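Local structure of glutaredoxin (Grx-1) (Archaeoglobus fulgidus, 3IC4) at residues Y17-C22 and Y66-V71. The protein probably transfers electrons in thiol-disulfide exchange, as a small glutaredoxin of the thioredoxin fold. Sequence-based numbering, arbitrary orientation.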
loop_
_atom_site.group_PDB
_atom_site.type_symbol
_atom_site.label_atom_id
_atom_site.label_comp_id
_atom_site.label_asym_id
_atom_site.label_seq_id
_atom_site.Cartn_x
_atom_site.Cartn_y
_atom_site.Cartn_z
ATOM N N TYR A 17 -1.153 -0.241 -0.133
ATOM C CA TYR A 17 -2.144 -1.269 -0.436
ATOM C C TYR A 17 -3.268 -1.136 0.586
ATOM O O TYR A 17 -3.023 -1.046 1.782
ATOM C CB TYR A 17 -1.550 -2.643 -0.274
ATOM C CG TYR A 17 -0.434 -2.978 -1.192
ATOM C CD1 TYR A 17 -0.669 -3.616 -2.413
ATOM C CD2 TYR A 17 0.892 -2.704 -0.824
ATOM C CE1 TYR A 17 0.408 -3.978 -3.231
ATOM C CE2 TYR A 17 1.951 -3.077 -1.643
ATOM C CZ TYR A 17 1.690 -3.690 -2.826
ATOM O OH TYR A 17 2.753 -4.038 -3.580
ATOM N N GLY A 18 -4.510 -1.122 0.113
ATOM C CA GLY A 18 -5.636 -1.083 1.038
ATOM C C GLY A 18 -6.970 -1.441 0.407
ATOM O O GLY A 18 -7.015 -1.933 -0.676
ATOM N N LEU A 19 -8.023 -1.289 1.177
ATOM C CA LEU A 19 -9.375 -1.390 0.695
ATOM C C LEU A 19 -10.020 -0.026 0.856
ATOM O O LEU A 19 -9.902 0.609 1.888
ATOM C CB LEU A 19 -10.167 -2.389 1.505
ATOM C CG LEU A 19 -9.667 -3.846 1.531
ATOM C CD1 LEU A 19 -10.483 -4.585 2.526
ATOM C CD2 LEU A 19 -9.837 -4.422 0.172
ATOM N N SER A 20 -10.828 0.315 -0.131
ATOM C CA SER A 20 -11.395 1.674 -0.227
ATOM C C SER A 20 -12.419 1.873 0.864
ATOM O O SER A 20 -12.740 3.038 1.241
ATOM C CB SER A 20 -11.945 1.922 -1.635
ATOM O OG SER A 20 -13.152 1.218 -1.813
ATOM N N THR A 21 -12.993 0.770 1.324
ATOM C CA THR A 21 -14.021 0.711 2.354
ATOM C C THR A 21 -13.503 0.634 3.770
ATOM O O THR A 21 -14.297 0.687 4.739
ATOM C CB THR A 21 -14.924 -0.497 2.054
ATOM O OG1 THR A 21 -14.105 -1.667 1.959
ATOM C CG2 THR A 21 -15.584 -0.300 0.728
ATOM N N CYS A 22 -12.198 0.542 3.936
ATOM C CA CYS A 22 -11.642 0.309 5.277
ATOM C C CYS A 22 -11.268 1.632 5.955
ATOM O O CYS A 22 -10.504 2.394 5.359
ATOM C CB CYS A 22 -10.407 -0.506 5.152
ATOM S SG CYS A 22 -9.291 -0.543 6.609
ATOM N N TYR A 66 -2.095 -11.024 5.973
ATOM C CA TYR A 66 -3.133 -10.710 4.999
ATOM C C TYR A 66 -3.983 -9.534 5.494
ATOM O O TYR A 66 -5.211 -9.474 5.249
ATOM C CB TYR A 66 -4.005 -11.911 4.705
ATOM C CG TYR A 66 -3.245 -12.985 4.007
ATOM C CD1 TYR A 66 -2.942 -12.888 2.664
ATOM C CD2 TYR A 66 -2.768 -14.051 4.704
ATOM C CE1 TYR A 66 -2.223 -13.860 2.040
ATOM C CE2 TYR A 66 -2.049 -15.038 4.085
ATOM C CZ TYR A 66 -1.764 -14.928 2.735
ATOM O OH TYR A 66 -1.024 -15.932 2.173
ATOM N N SER A 67 -3.337 -8.593 6.164
ATOM C CA SER A 67 -4.006 -7.355 6.603
ATOM C C SER A 67 -3.541 -6.125 5.848
ATOM O O SER A 67 -2.483 -6.085 5.218
ATOM C CB SER A 67 -3.859 -7.158 8.098
ATOM O OG SER A 67 -4.442 -8.243 8.789
ATOM N N VAL A 68 -4.376 -5.096 5.969
ATOM C CA VAL A 68 -4.102 -3.783 5.370
ATOM C C VAL A 68 -4.563 -2.718 6.386
ATOM O O VAL A 68 -5.308 -3.055 7.299
ATOM C CB VAL A 68 -4.840 -3.583 3.978
ATOM C CG1 VAL A 68 -4.246 -4.529 2.895
ATOM C CG2 VAL A 68 -6.296 -3.884 4.142
ATOM N N PRO A 69 -4.093 -1.451 6.257
ATOM C CA PRO A 69 -3.190 -0.947 5.178
ATOM C C PRO A 69 -1.755 -1.415 5.283
ATOM O O PRO A 69 -1.273 -1.716 6.354
ATOM C CB PRO A 69 -3.221 0.589 5.376
ATOM C CG PRO A 69 -3.446 0.730 6.895
ATOM C CD PRO A 69 -4.458 -0.344 7.177
ATOM N N VAL A 70 -1.073 -1.496 4.129
ATOM C CA VAL A 70 0.387 -1.649 4.113
ATOM C C VAL A 70 0.961 -0.518 3.274
ATOM O O VAL A 70 0.473 -0.225 2.167
ATOM C CB VAL A 70 0.848 -3.016 3.564
ATOM C CG1 VAL A 70 2.421 -3.080 3.372
ATOM C CG2 VAL A 70 0.352 -4.097 4.498
ATOM N N VAL A 71 1.924 0.167 3.830
ATOM C CA VAL A 71 2.630 1.234 3.104
ATOM C C VAL A 71 4.095 0.801 3.003
ATOM O O VAL A 71 4.728 0.457 3.983
ATOM C CB VAL A 71 2.507 2.622 3.758
ATOM C CG1 VAL A 71 3.270 3.687 2.934
ATOM C CG2 VAL A 71 1.027 3.024 3.869
#
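Tyr17 and Val70 face each other as an antiparallel hydrogen-bonded pair, joining strand 15-18 to strand 70-73 in the middle of the mixed sheet. Tyr17 N gives its hydrogen to Val70 O at 2.8 Å, and Val70 N returns a 3.1 Å bond to Tyr17 O. Pro69 has no N-H to offer, yet its CA-H adds a contact to the same oxygen, with Pro69 CA 3.4 Å from Tyr17 O. Both side chains of the pair rise from one face of the sheet. With CG anti to its carbonyl carbon (chi1 -63°), the Tyr17 ring brings its CD2 edge to 4.4 Å from Val70 CB, while Val70 O lies near the ring plane; beyond, the Tyr17 side chain touches Val59 and Ile62 of helix 49-63. Beta-branched Val70 suits both the extended backbone and this apolar neighbour. Val68 turns toward the other strand, Val68 CB packing directly on the backbone at 3.9 Å from Gly18 CA. Val68 CG1, anti to its own carbonyl carbon, lies 3.9 Å from Tyr17 O, while Val68 CG2 reaches on to Leu19 CG at 4.3 Å. The peptide before Pro69 is cis, as in the cis-proline loop of thioredoxin folds, and Pro69 also packs against Cys25. The paired backbone bonds thus fix the strand register, and the Val68-Leu19 contact sets this loop next to the turn ending at Cys22, the helix N-cap and first cysteine of a CxxC motif, consistent with a glutaredoxin redox site.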